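Long-range contacts in 3-deoxy-D-manno-octulosonate 8-phosphate phosphatase KdsC (Xanthomonas campestris pv. campestris, PDB 4NAV), which probably hydrolyses 3-deoxy-D-manno-octulosonate 8-phosphate to KDO and inorganic phosphate, a magnesium-dependent step of lipopolysaccharide biosynthesis: residues Arg19-Thr30 against Leu108-Asp118; Val92-Leu100 against Pro121-Val129. All blocks are in the same frame, centred on the assembly; numbering follows the deposited sequence.

Contact 1: Arg19-Thr30 against Leu108-Asp118; sequences RVRLACFDVDGT and LSLDQVLFMGD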
ATOM      1  N   ARG A  19     -23.649   9.278 -23.894  1.00 38.44           N
ATOM      2  CA  ARG A  19     -23.883  10.699 -24.122  1.00 40.95           C
ATOM      3  C   ARG A  19     -23.083  11.602 -23.188  1.00 38.46           C
ATOM      4  O   ARG A  19     -23.308  12.787 -23.124  1.00 35.27           O
ATOM      5  CB  ARG A  19     -25.384  11.021 -24.115  1.00 47.78           C
ATOM      6  CG  ARG A  19     -26.142  10.807 -22.831  1.00 55.47           C
ATOM      7  CD  ARG A  19     -27.622  11.136 -23.094  1.00 64.53           C
ATOM      8  NE  ARG A  19     -28.626  10.485 -22.256  1.00 73.25           N
ATOM      9  CZ  ARG A  19     -28.789  10.601 -20.931  1.00 78.05           C
ATOM     10  NH1 ARG A  19     -27.947  11.301 -20.167  1.00 76.77           N
ATOM     11  NH2 ARG A  19     -29.802   9.956 -20.361  1.00 82.50           N
ATOM     12  N   VAL A  20     -22.142  11.007 -22.468  1.00 36.25           N
ATOM     13  CA  VAL A  20     -21.298  11.738 -21.567  1.00 35.06           C
ATOM     14  C   VAL A  20     -20.326  12.623 -22.330  1.00 35.48           C
ATOM     15  O   VAL A  20     -19.520  12.145 -23.093  1.00 33.67           O
ATOM     16  CB  VAL A  20     -20.490  10.774 -20.674  1.00 33.77           C
ATOM     17  CG1 VAL A  20     -19.333  11.495 -19.981  1.00 33.06           C
ATOM     18  CG2 VAL A  20     -21.408  10.106 -19.674  1.00 32.62           C
ATOM     19  N   ARG A  21     -20.384  13.919 -22.045  1.00 37.16           N
ATOM     20  CA  ARG A  21     -19.500  14.909 -22.641  1.00 37.11           C
ATOM     21  C   ARG A  21     -18.597  15.545 -21.623  1.00 36.79           C
ATOM     22  O   ARG A  21     -17.589  16.182 -21.975  1.00 36.75           O
ATOM     23  CB  ARG A  21     -20.333  16.002 -23.304  1.00 38.01           C
ATOM     24  CG  ARG A  21     -21.337  15.457 -24.316  1.00 38.17           C
ATOM     25  CD  ARG A  21     -20.817  15.033 -25.666  1.00 38.18           C
ATOM     26  NE  ARG A  21     -19.367  14.895 -25.800  1.00 39.11           N
ATOM     27  CZ  ARG A  21     -18.678  13.867 -26.325  1.00 40.52           C
ATOM     28  NH1 ARG A  21     -19.234  12.726 -26.732  1.00 41.67           N
ATOM     29  NH2 ARG A  21     -17.359  13.979 -26.430  1.00 42.37           N
ATOM     30  N   LEU A  22     -18.968  15.427 -20.359  1.00 35.88           N
ATOM     31  CA  LEU A  22     -18.142  15.985 -19.292  1.00 35.85           C
ATOM     32  C   LEU A  22     -18.033  14.931 -18.215  1.00 33.85           C
ATOM     33  O   LEU A  22     -19.039  14.396 -17.741  1.00 31.42           O
ATOM     34  CB  LEU A  22     -18.761  17.269 -18.767  1.00 37.49           C
ATOM     35  CG  LEU A  22     -18.164  17.813 -17.464  1.00 39.34           C
ATOM     36  CD1 LEU A  22     -16.778  18.362 -17.714  1.00 40.42           C
ATOM     37  CD2 LEU A  22     -19.051  18.888 -16.879  1.00 40.21           C
ATOM     38  N   ALA A  23     -16.797  14.619 -17.834  1.00 34.35           N
ATOM     39  CA  ALA A  23     -16.527  13.607 -16.800  1.00 33.27           C
ATOM     40  C   ALA A  23     -15.801  14.270 -15.648  1.00 34.14           C
ATOM     41  O   ALA A  23     -14.695  14.784 -15.830  1.00 35.76           O
ATOM     42  CB  ALA A  23     -15.688  12.482 -17.372  1.00 32.14           C
ATOM     43  N   CYS A  24     -16.416  14.269 -14.466  1.00 34.13           N
ATOM     44  CA  CYS A  24     -15.825  14.925 -13.298  1.00 34.64           C
ATOM     45  C   CYS A  24     -15.464  13.896 -12.282  1.00 34.08           C
ATOM     46  O   CYS A  24     -16.200  12.944 -12.089  1.00 34.87           O
ATOM     47  CB  CYS A  24     -16.819  15.886 -12.674  1.00 35.62           C
ATOM     48  SG  CYS A  24     -17.424  17.142 -13.804  1.00 38.01           S
ATOM     49  N   PHE A  25     -14.358  14.104 -11.580  1.00 34.94           N
ATOM     50  CA  PHE A  25     -13.851  13.129 -10.631  1.00 33.91           C
ATOM     51  C   PHE A  25     -13.453  13.787  -9.331  1.00 35.76           C
ATOM     52  O   PHE A  25     -12.632  14.701  -9.323  1.00 36.21           O
ATOM     53  CB  PHE A  25     -12.618  12.451 -11.206  1.00 34.00           C
ATOM     54  CG  PHE A  25     -12.896  11.606 -12.401  1.00 34.12           C
ATOM     55  CD1 PHE A  25     -13.018  10.224 -12.290  1.00 33.83           C
ATOM     56  CD2 PHE A  25     -13.048  12.198 -13.639  1.00 35.13           C
ATOM     57  CE1 PHE A  25     -13.271   9.444 -13.395  1.00 34.37           C
ATOM     58  CE2 PHE A  25     -13.308  11.428 -14.748  1.00 34.67           C
ATOM     59  CZ  PHE A  25     -13.419  10.054 -14.631  1.00 34.39           C
ATOM     60  N   ASP A  26     -13.995  13.287  -8.219  1.00 36.84           N
ATOM     61  CA  ASP A  26     -13.436  13.573  -6.904  1.00 38.21           C
ATOM     62  C   ASP A  26     -11.972  13.145  -6.921  1.00 38.32           C
ATOM     63  O   ASP A  26     -11.560  12.335  -7.739  1.00 37.86           O
ATOM     64  CB  ASP A  26     -14.171  12.759  -5.831  1.00 39.22           C
ATOM     65  CG  ASP A  26     -13.805  13.178  -4.417  1.00 40.31           C
ATOM     66  OD1 ASP A  26     -13.680  14.415  -4.206  1.00 42.29           O
ATOM     67  OD2 ASP A  26     -13.655  12.287  -3.531  1.00 40.97           O
ATOM     68  N   VAL A  27     -11.168  13.683  -6.030  1.00 39.72           N
ATOM     69  CA  VAL A  27      -9.771  13.272  -5.950  1.00 39.26           C
ATOM     70  C   VAL A  27      -9.631  12.134  -4.926  1.00 38.39           C
ATOM     71  O   VAL A  27      -9.385  10.974  -5.286  1.00 35.74           O
ATOM     72  CB  VAL A  27      -8.865  14.479  -5.614  1.00 40.76           C
ATOM     73  CG1 VAL A  27      -7.422  14.051  -5.463  1.00 41.71           C
ATOM     74  CG2 VAL A  27      -8.968  15.528  -6.719  1.00 41.71           C
ATOM     75  N   ASP A  28      -9.749  12.491  -3.657  1.00 39.31           N
ATOM     76  CA  ASP A  28      -9.477  11.558  -2.593  1.00 38.88           C
ATOM     77  C   ASP A  28     -10.549  10.545  -2.436  1.00 37.46           C
ATOM     78  O   ASP A  28     -11.742  10.876  -2.296  1.00 37.75           O
ATOM     79  CB  ASP A  28      -9.255  12.296  -1.300  1.00 41.45           C
ATOM     80  CG  ASP A  28      -7.891  12.932  -1.252  1.00 44.47           C
ATOM     81  OD1 ASP A  28      -6.871  12.170  -1.152  1.00 49.15           O
ATOM     82  OD2 ASP A  28      -7.855  14.176  -1.281  1.00 43.94           O
ATOM     83  N   GLY A  29     -10.094   9.299  -2.471  1.00 36.47           N
ATOM     84  CA  GLY A  29     -10.959   8.142  -2.388  1.00 36.96           C
ATOM     85  C   GLY A  29     -11.483   7.664  -3.729  1.00 37.18           C
ATOM     86  O   GLY A  29     -12.141   6.621  -3.796  1.00 37.90           O
ATOM     87  N   THR A  30     -11.192   8.414  -4.788  1.00 37.12           N
ATOM     88  CA  THR A  30     -11.746   8.162  -6.105  1.00 36.85           C
ATOM     89  C   THR A  30     -10.627   7.928  -7.115  1.00 37.29           C
ATOM     90  O   THR A  30     -10.567   6.859  -7.735  1.00 36.57           O
ATOM     91  CB  THR A  30     -12.602   9.355  -6.504  1.00 38.06           C
ATOM     92  OG1 THR A  30     -13.799   9.338  -5.730  1.00 38.35           O
ATOM     93  CG2 THR A  30     -12.955   9.311  -7.950  1.00 38.19           C
ATOM     94  N   LEU A 108     -23.538  22.499 -21.901  1.00 49.93           N
ATOM     95  CA  LEU A 108     -24.045  21.158 -21.646  1.00 47.67           C
ATOM     96  C   LEU A 108     -25.193  21.137 -20.654  1.00 47.08           C
ATOM     97  O   LEU A 108     -25.410  22.099 -19.929  1.00 47.25           O
ATOM     98  CB  LEU A 108     -22.921  20.282 -21.106  1.00 46.76           C
ATOM     99  CG  LEU A 108     -21.714  20.182 -22.038  1.00 45.88           C
ATOM    100  CD1 LEU A 108     -20.627  19.364 -21.380  1.00 45.04           C
ATOM    101  CD2 LEU A 108     -22.093  19.568 -23.376  1.00 45.70           C
ATOM    102  N   SER A 109     -25.946  20.038 -20.665  1.00 45.16           N
ATOM    103  CA  SER A 109     -26.944  19.749 -19.625  1.00 45.48           C
ATOM    104  C   SER A 109     -26.311  18.918 -18.530  1.00 44.77           C
ATOM    105  O   SER A 109     -25.279  18.303 -18.774  1.00 45.08           O
ATOM    106  CB  SER A 109     -28.096  18.923 -20.178  1.00 44.42           C
ATOM    107  OG  SER A 109     -29.142  19.755 -20.599  1.00 46.55           O
ATOM    108  N   LEU A 110     -26.975  18.833 -17.376  1.00 42.90           N
ATOM    109  CA  LEU A 110     -26.589  17.860 -16.355  1.00 41.54           C
ATOM    110  C   LEU A 110     -26.711  16.419 -16.832  1.00 40.54           C
ATOM    111  O   LEU A 110     -25.927  15.542 -16.402  1.00 40.09           O
ATOM    112  CB  LEU A 110     -27.426  18.014 -15.098  1.00 41.68           C
ATOM    113  CG  LEU A 110     -27.110  19.266 -14.269  1.00 43.35           C
ATOM    114  CD1 LEU A 110     -28.108  19.406 -13.110  1.00 43.37           C
ATOM    115  CD2 LEU A 110     -25.660  19.255 -13.782  1.00 41.97           C
ATOM    116  N   ASP A 111     -27.637  16.157 -17.752  1.00 39.26           N
ATOM    117  CA  ASP A 111     -27.799  14.792 -18.223  1.00 39.71           C
ATOM    118  C   ASP A 111     -26.643  14.348 -19.120  1.00 37.03           C
ATOM    119  O   ASP A 111     -26.591  13.200 -19.523  1.00 40.48           O
ATOM    120  CB  ASP A 111     -29.174  14.560 -18.858  1.00 43.08           C
ATOM    121  CG  ASP A 111     -29.262  15.023 -20.300  1.00 48.17           C
ATOM    122  OD1 ASP A 111     -28.700  16.071 -20.680  1.00 52.60           O
ATOM    123  OD2 ASP A 111     -29.944  14.342 -21.082  1.00 56.76           O
ATOM    124  N   GLN A 112     -25.714  15.241 -19.425  1.00 35.42           N
ATOM    125  CA  GLN A 112     -24.544  14.902 -20.226  1.00 34.14           C
ATOM    126  C   GLN A 112     -23.276  14.828 -19.368  1.00 32.71           C
ATOM    127  O   GLN A 112     -22.172  14.833 -19.882  1.00 33.07           O
ATOM    128  CB  GLN A 112     -24.351  15.945 -21.325  1.00 34.77           C
ATOM    129  CG  GLN A 112     -25.520  16.085 -22.275  1.00 35.18           C
ATOM    130  CD  GLN A 112     -25.359  17.286 -23.205  1.00 37.05           C
ATOM    131  OE1 GLN A 112     -25.555  18.443 -22.790  1.00 39.37           O
ATOM    132  NE2 GLN A 112     -25.050  17.027 -24.465  1.00 36.26           N
ATOM    133  N   VAL A 113     -23.445  14.736 -18.058  1.00 31.57           N
ATOM    134  CA  VAL A 113     -22.344  14.792 -17.126  1.00 30.36           C
ATOM    135  C   VAL A 113     -22.230  13.501 -16.322  1.00 29.29           C
ATOM    136  O   VAL A 113     -23.230  12.932 -15.886  1.00 29.11           O
ATOM    137  CB  VAL A 113     -22.547  15.938 -16.130  1.00 31.48           C
ATOM    138  CG1 VAL A 113     -21.345  16.071 -15.209  1.00 31.37           C
ATOM    139  CG2 VAL A 113     -22.803  17.238 -16.868  1.00 32.23           C
ATOM    140  N   LEU A 114     -20.994  13.062 -16.134  1.00 28.34           N
ATOM    141  CA  LEU A 114     -20.670  11.937 -15.296  1.00 27.01           C
ATOM    142  C   LEU A 114     -19.922  12.456 -14.104  1.00 27.77           C
ATOM    143  O   LEU A 114     -19.051  13.331 -14.257  1.00 29.50           O
ATOM    144  CB  LEU A 114     -19.738  10.996 -16.022  1.00 26.01           C
ATOM    145  CG  LEU A 114     -19.187   9.828 -15.189  1.00 25.17           C
ATOM    146  CD1 LEU A 114     -18.998   8.640 -16.114  1.00 24.31           C
ATOM    147  CD2 LEU A 114     -17.905  10.138 -14.442  1.00 24.82           C
ATOM    148  N   PHE A 115     -20.224  11.936 -12.918  1.00 27.21           N
ATOM    149  CA  PHE A 115     -19.497  12.337 -11.717  1.00 27.48           C
ATOM    150  C   PHE A 115     -19.128  11.134 -10.910  1.00 27.29           C
ATOM    151  O   PHE A 115     -19.977  10.281 -10.633  1.00 28.40           O
ATOM    152  CB  PHE A 115     -20.330  13.278 -10.850  1.00 28.62           C
ATOM    153  CG  PHE A 115     -19.521  14.004  -9.808  1.00 29.26           C
ATOM    154  CD1 PHE A 115     -19.148  15.335  -9.995  1.00 30.08           C
ATOM    155  CD2 PHE A 115     -19.121  13.365  -8.676  1.00 28.94           C
ATOM    156  CE1 PHE A 115     -18.402  16.007  -9.063  1.00 30.61           C
ATOM    157  CE2 PHE A 115     -18.350  14.023  -7.742  1.00 30.17           C
ATOM    158  CZ  PHE A 115     -18.000  15.349  -7.928  1.00 31.00           C
ATOM    159  N   MET A 116     -17.872  11.052 -10.510  1.00 27.24           N
ATOM    160  CA  MET A 116     -17.422   9.951  -9.699  1.00 27.32           C
ATOM    161  C   MET A 116     -16.913  10.464  -8.370  1.00 27.82           C
ATOM    162  O   MET A 116     -16.007  11.303  -8.339  1.00 27.83           O
ATOM    163  CB  MET A 116     -16.313   9.230 -10.403  1.00 27.76           C
ATOM    164  CG  MET A 116     -15.877   7.970  -9.712  1.00 28.83           C
ATOM    165  SD  MET A 116     -14.540   7.264 -10.648  1.00 30.97           S
ATOM    166  CE  MET A 116     -14.542   5.593 -10.008  1.00 31.14           C
ATOM    167  N   GLY A 117     -17.485   9.962  -7.277  1.00 27.81           N
ATOM    168  CA  GLY A 117     -17.077  10.380  -5.933  1.00 29.44           C
ATOM    169  C   GLY A 117     -17.239   9.250  -4.939  1.00 30.36           C
ATOM    170  O   GLY A 117     -17.813   8.229  -5.265  1.00 28.82           O
ATOM    171  N   ASP A 118     -16.742   9.445  -3.719  1.00 32.28           N
ATOM    172  CA  ASP A 118     -16.721   8.366  -2.721  1.00 32.34           C
ATOM    173  C   ASP A 118     -17.351   8.700  -1.365  1.00 32.72           C
ATOM    174  O   ASP A 118     -17.592   7.785  -0.583  1.00 33.12           O
ATOM    175  CB  ASP A 118     -15.278   7.928  -2.479  1.00 32.47           C
ATOM    176  CG  ASP A 118     -14.448   8.991  -1.792  1.00 33.80           C
ATOM    177  OD1 ASP A 118     -14.382  10.146  -2.284  1.00 34.51           O
ATOM    178  OD2 ASP A 118     -13.858   8.655  -0.730  1.00 34.89           O
TER

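Contact 2: Val92-Leu100 against Pro121-Val129; sequences VKNKRLAVL and PDLPALLAV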
ATOM      1  N   VAL A  92     -13.482  23.715  -3.530  1.00 73.91           N
ATOM      2  CA  VAL A  92     -14.873  23.937  -3.884  1.00 74.06           C
ATOM      3  C   VAL A  92     -15.792  23.672  -2.680  1.00 72.79           C
ATOM      4  O   VAL A  92     -15.772  22.577  -2.088  1.00 63.39           O
ATOM      5  CB  VAL A  92     -15.195  23.061  -5.107  1.00 72.50           C
ATOM      6  CG1 VAL A  92     -16.676  23.040  -5.430  1.00 72.08           C
ATOM      7  CG2 VAL A  92     -14.373  23.526  -6.299  1.00 70.50           C
ATOM      8  N   LYS A  93     -16.559  24.708  -2.306  1.00 74.68           N
ATOM      9  CA  LYS A  93     -17.494  24.640  -1.178  1.00 74.22           C
ATOM     10  C   LYS A  93     -18.671  23.721  -1.548  1.00 70.20           C
ATOM     11  O   LYS A  93     -19.072  22.877  -0.747  1.00 70.75           O
ATOM     12  CB  LYS A  93     -17.983  26.051  -0.779  1.00 72.86           C
ATOM     13  N   ASN A  94     -19.192  23.858  -2.764  1.00 65.92           N
ATOM     14  CA  ASN A  94     -20.274  22.982  -3.230  1.00 64.64           C
ATOM     15  C   ASN A  94     -20.017  22.403  -4.622  1.00 59.65           C
ATOM     16  O   ASN A  94     -19.902  23.144  -5.606  1.00 59.90           O
ATOM     17  CB  ASN A  94     -21.621  23.714  -3.216  1.00 68.02           C
ATOM     18  CG  ASN A  94     -22.748  22.854  -3.752  1.00 69.00           C
ATOM     19  OD1 ASN A  94     -22.758  22.520  -4.937  1.00 76.16           O
ATOM     20  ND2 ASN A  94     -23.682  22.464  -2.892  1.00 67.81           N
ATOM     21  N   LYS A  95     -19.987  21.077  -4.706  1.00 53.75           N
ATOM     22  CA  LYS A  95     -19.573  20.415  -5.935  1.00 50.83           C
ATOM     23  C   LYS A  95     -20.647  20.485  -7.010  1.00 50.26           C
ATOM     24  O   LYS A  95     -20.341  20.693  -8.180  1.00 47.97           O
ATOM     25  CB  LYS A  95     -19.123  18.992  -5.651  1.00 48.94           C
ATOM     26  CG  LYS A  95     -17.994  18.972  -4.628  1.00 50.48           C
ATOM     27  CD  LYS A  95     -17.119  17.740  -4.735  1.00 49.76           C
ATOM     28  CE  LYS A  95     -15.952  17.815  -3.774  1.00 50.62           C
ATOM     29  NZ  LYS A  95     -14.962  16.712  -3.968  1.00 50.84           N
ATOM     30  N   ARG A  96     -21.907  20.393  -6.604  1.00 50.31           N
ATOM     31  CA  ARG A  96     -23.009  20.633  -7.542  1.00 49.08           C
ATOM     32  C   ARG A  96     -22.821  21.948  -8.282  1.00 48.80           C
ATOM     33  O   ARG A  96     -22.812  21.965  -9.498  1.00 50.06           O
ATOM     34  CB  ARG A  96     -24.371  20.633  -6.827  1.00 50.01           C
ATOM     35  CG  ARG A  96     -25.553  20.554  -7.775  1.00 48.78           C
ATOM     36  CD  ARG A  96     -26.894  20.413  -7.048  1.00 49.81           C
ATOM     37  NE  ARG A  96     -27.617  21.649  -6.769  1.00 52.62           N
ATOM     38  CZ  ARG A  96     -27.489  22.371  -5.660  1.00 56.26           C
ATOM     39  NH1 ARG A  96     -26.637  22.017  -4.703  1.00 57.08           N
ATOM     40  NH2 ARG A  96     -28.209  23.467  -5.513  1.00 59.20           N
ATOM     41  N   LEU A  97     -22.665  23.049  -7.539  1.00 50.50           N
ATOM     42  CA  LEU A  97     -22.523  24.389  -8.136  1.00 49.63           C
ATOM     43  C   LEU A  97     -21.322  24.429  -9.070  1.00 47.78           C
ATOM     44  O   LEU A  97     -21.406  25.002 -10.149  1.00 45.74           O
ATOM     45  CB  LEU A  97     -22.438  25.479  -7.070  1.00 50.88           C
ATOM     46  N   ALA A  98     -20.221  23.780  -8.684  1.00 46.60           N
ATOM     47  CA  ALA A  98     -19.049  23.725  -9.552  1.00 46.16           C
ATOM     48  C   ALA A  98     -19.396  23.035 -10.865  1.00 46.87           C
ATOM     49  O   ALA A  98     -19.137  23.567 -11.939  1.00 47.74           O
ATOM     50  CB  ALA A  98     -17.918  23.009  -8.865  1.00 45.21           C
ATOM     51  N   VAL A  99     -19.995  21.850 -10.765  1.00 46.03           N
ATOM     52  CA  VAL A  99     -20.426  21.112 -11.939  1.00 44.77           C
ATOM     53  C   VAL A  99     -21.377  21.940 -12.811  1.00 45.54           C
ATOM     54  O   VAL A  99     -21.187  22.042 -14.024  1.00 44.65           O
ATOM     55  CB  VAL A  99     -21.094  19.773 -11.544  1.00 45.11           C
ATOM     56  CG1 VAL A  99     -21.814  19.149 -12.723  1.00 45.56           C
ATOM     57  CG2 VAL A  99     -20.057  18.788 -11.021  1.00 45.28           C
ATOM     58  N   LEU A 100     -22.396  22.520 -12.187  1.00 46.01           N
ATOM     59  CA  LEU A 100     -23.354  23.372 -12.881  1.00 46.96           C
ATOM     60  C   LEU A 100     -22.630  24.487 -13.628  1.00 47.41           C
ATOM     61  O   LEU A 100     -23.032  24.881 -14.698  1.00 49.80           O
ATOM     62  CB  LEU A 100     -24.329  23.983 -11.855  1.00 50.46           C
ATOM     63  CG  LEU A 100     -25.847  23.868 -11.886  1.00 52.37           C
ATOM     64  CD1 LEU A 100     -26.311  22.490 -12.304  1.00 50.64           C
ATOM     65  CD2 LEU A 100     -26.411  24.216 -10.501  1.00 54.29           C
ATOM     66  N   PRO A 121     -19.103  14.887   0.720  1.00 37.60           N
ATOM     67  CA  PRO A 121     -19.027  16.139  -0.057  1.00 38.53           C
ATOM     68  C   PRO A 121     -19.386  15.997  -1.564  1.00 37.89           C
ATOM     69  O   PRO A 121     -19.757  16.985  -2.179  1.00 37.95           O
ATOM     70  CB  PRO A 121     -17.578  16.607   0.142  1.00 38.32           C
ATOM     71  CG  PRO A 121     -17.074  15.818   1.326  1.00 39.21           C
ATOM     72  CD  PRO A 121     -17.786  14.495   1.236  1.00 37.66           C
ATOM     73  N   ASP A 122     -19.316  14.779  -2.110  1.00 37.03           N
ATOM     74  CA  ASP A 122     -19.665  14.512  -3.506  1.00 36.36           C
ATOM     75  C   ASP A 122     -21.176  14.328  -3.731  1.00 35.93           C
ATOM     76  O   ASP A 122     -21.665  14.335  -4.862  1.00 34.49           O
ATOM     77  CB  ASP A 122     -18.942  13.274  -4.008  1.00 35.98           C
ATOM     78  CG  ASP A 122     -17.440  13.322  -3.755  1.00 37.93           C
ATOM     79  OD1 ASP A 122     -16.757  14.249  -4.225  1.00 38.14           O
ATOM     80  OD2 ASP A 122     -16.928  12.412  -3.060  1.00 40.90           O
ATOM     81  N   LEU A 123     -21.923  14.202  -2.654  1.00 36.48           N
ATOM     82  CA  LEU A 123     -23.300  13.786  -2.761  1.00 36.54           C
ATOM     83  C   LEU A 123     -24.198  14.769  -3.518  1.00 37.07           C
ATOM     84  O   LEU A 123     -25.069  14.344  -4.268  1.00 38.50           O
ATOM     85  CB  LEU A 123     -23.855  13.499  -1.371  1.00 37.68           C
ATOM     86  CG  LEU A 123     -24.697  12.263  -1.038  1.00 38.02           C
ATOM     87  CD1 LEU A 123     -25.908  12.542  -0.147  1.00 39.80           C
ATOM     88  CD2 LEU A 123     -25.095  11.568  -2.312  1.00 36.30           C
ATOM     89  N   PRO A 124     -23.999  16.075  -3.341  1.00 37.90           N
ATOM     90  CA  PRO A 124     -24.842  17.013  -4.061  1.00 38.63           C
ATOM     91  C   PRO A 124     -24.751  16.840  -5.561  1.00 37.59           C
ATOM     92  O   PRO A 124     -25.763  16.876  -6.272  1.00 37.92           O
ATOM     93  CB  PRO A 124     -24.270  18.369  -3.646  1.00 40.34           C
ATOM     94  CG  PRO A 124     -23.707  18.150  -2.277  1.00 40.09           C
ATOM     95  CD  PRO A 124     -23.126  16.766  -2.372  1.00 39.18           C
ATOM     96  N   ALA A 125     -23.539  16.598  -6.022  1.00 37.10           N
ATOM     97  CA  ALA A 125     -23.270  16.350  -7.422  1.00 35.95           C
ATOM     98  C   ALA A 125     -23.758  14.964  -7.844  1.00 35.20           C
ATOM     99  O   ALA A 125     -24.405  14.807  -8.889  1.00 35.00           O
ATOM    100  CB  ALA A 125     -21.784  16.481  -7.686  1.00 35.43           C
ATOM    101  N   LEU A 126     -23.419  13.947  -7.070  1.00 34.66           N
ATOM    102  CA  LEU A 126     -23.845  12.607  -7.422  1.00 33.83           C
ATOM    103  C   LEU A 126     -25.343  12.572  -7.654  1.00 35.74           C
ATOM    104  O   LEU A 126     -25.812  11.911  -8.610  1.00 37.14           O
ATOM    105  CB  LEU A 126     -23.460  11.622  -6.355  1.00 33.41           C
ATOM    106  CG  LEU A 126     -21.961  11.311  -6.349  1.00 32.48           C
ATOM    107  CD1 LEU A 126     -21.510  10.719  -5.027  1.00 32.37           C
ATOM    108  CD2 LEU A 126     -21.634  10.356  -7.493  1.00 31.35           C
ATOM    109  N   LEU A 127     -26.108  13.322  -6.855  1.00 36.01           N
ATOM    110  CA  LEU A 127     -27.571  13.332  -7.017  1.00 35.64           C
ATOM    111  C   LEU A 127     -28.100  14.225  -8.131  1.00 34.82           C
ATOM    112  O   LEU A 127     -29.269  14.128  -8.487  1.00 35.47           O
ATOM    113  CB  LEU A 127     -28.258  13.714  -5.710  1.00 37.12           C
ATOM    114  CG  LEU A 127     -28.169  12.657  -4.615  1.00 37.70           C
ATOM    115  CD1 LEU A 127     -28.959  13.101  -3.391  1.00 39.43           C
ATOM    116  CD2 LEU A 127     -28.660  11.291  -5.088  1.00 37.34           C
ATOM    117  N   ALA A 128     -27.247  15.072  -8.696  1.00 33.81           N
ATOM    118  CA  ALA A 128     -27.664  16.007  -9.737  1.00 33.44           C
ATOM    119  C   ALA A 128     -27.281  15.575 -11.180  1.00 32.30           C
ATOM    120  O   ALA A 128     -27.934  15.981 -12.132  1.00 32.10           O
ATOM    121  CB  ALA A 128     -27.106  17.376  -9.426  1.00 34.09           C
ATOM    122  N   VAL A 129     -26.262  14.725 -11.347  1.00 31.19           N
ATOM    123  CA  VAL A 129     -25.765  14.417 -12.700  1.00 29.77           C
ATOM    124  C   VAL A 129     -26.489  13.265 -13.412  1.00 28.93           C
ATOM    125  O   VAL A 129     -27.158  12.454 -12.796  1.00 28.26           O
ATOM    126  CB  VAL A 129     -24.258  14.152 -12.711  1.00 29.39           C
ATOM    127  CG1 VAL A 129     -23.498  15.373 -12.226  1.00 30.35           C
ATOM    128  CG2 VAL A 129     -23.909  12.930 -11.867  1.00 29.68           C
TER

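Contact 1: Arg19-Thr30 against Leu108-Asp118
Cys24 and Phe115 are neighbours across the parallel strands 22-25 and 113-116, whose axes approach to 4.7 Å. The ladder is regular: Leu114 N gives to Leu22 O, Cys24 N to Leu114 O at 2.8 Å and Met116 N to Cys24 O, and Asp26 N closes it on Met116 O. At the other end Gln112 O takes both Arg21 N and Leu22 N. On one face of the sheet Cys24 CB touches Phe115 CD1 at 3.6 Å, and Leu22 CD2 lies alongside Val113 CG1. On the other, Met116 reaches out as an extended chain, CG anti to the backbone N (chi1 -173°), so that SD comes obliquely to Phe25 CD1 and CE1, a Met-aromatic contact, while its CG passes Thr30 CG2 at 3.7 Å. Further out, helix 95-105 packs on the Phe115 face and helix 158-169 on the Met116 face. Past the strand ends the carboxylates of Asp26 and Asp118 meet nearly coplanar, their planes 24° apart, with Asp28 O also beside Asp118 OD1. Outside the two segments, Asp26 has Lys95 as its partner and Asp28 has Lys46. Such a cluster of oxygens is consistent with the predicted magnesium site of a HAD phosphatase, in which the cation would bridge Asp26 and Asp118.

Contact 2: Val92-Leu100 against Pro121-Val129
Arg96 and Ala125 bring their CA atoms to 4.3 Å, where the first turn of helix 95-105 lies against the short helix 123-126. Lys95 carries the polar side of the contact. Its chain, extended beyond CG, runs past Pro121 O, with CG 3.6 Å from that oxygen, and delivers NZ to Asp122 OD1 at 3.1 Å in a salt bridge that meets the oxygen nearly along its C-O axis. The same NZ also bonds Ile69 O and, with Asp26 as the third partner, the ammonium is fixed by three oxygens. Asp122 is held from its other branch: OD2 accepts from the backbone N-H groups of Asp118 and Asp119.

Arg96 turns its CG anti to the backbone N (chi1 -167°), which lays the aliphatic part of the chain over the neighbouring helix: CB meets Pro124 CB at 3.9 Å, and CD meets Ala128 CB at the same distance. Beyond it the chain bends at chi3, and the guanidinium presents an edge to Pro124 CB. Deeper in, Val99 divides its branches, CG2 near Ala125 CB and CG1 across Val129 CG1 at 4.2 Å; Phe115 of strand 113-116 lies against Val99, Ala125 and Val129. Asn94 caps the helix, its OD1 accepting from Leu97 N at 2.7 Å and 168°, while its ND2 bonds Ala182 O of the second subunit.

A lysine at a helix start, joined to an acid of the loop after strand 113-116, is the HAD-fold arrangement: Gly117 to Asp122 fits the GDxxxD form of motif IV, with Asp118 and Asp122 as its acids and Lys95 probably as the motif III lysine.

How the contacts relate
Contact 1 supplies the middle strand of the parallel sheet, 22-25, and its neighbour 113-116, and contact 2 is the pair of helices packed beside them; their centres lie about 9 Å apart. Along the chain the segments alternate, helix 95-105 leading into strand 113-116 and that strand into helix 123-126. They join at the predicted magnesium site: Asp26 OD1 sits 2.6 Å from Lys95 NZ and 3.1 Å from Asp122 OD1, and Lys95 NZ closes a small triangle with the two oxygens. A second junction is plain packing, with Leu126 CD2 3.6 Å from Phe115 O. Both contacts also touch the second subunit, which brings Leu51 against Asp118 and Gln54 against Pro121.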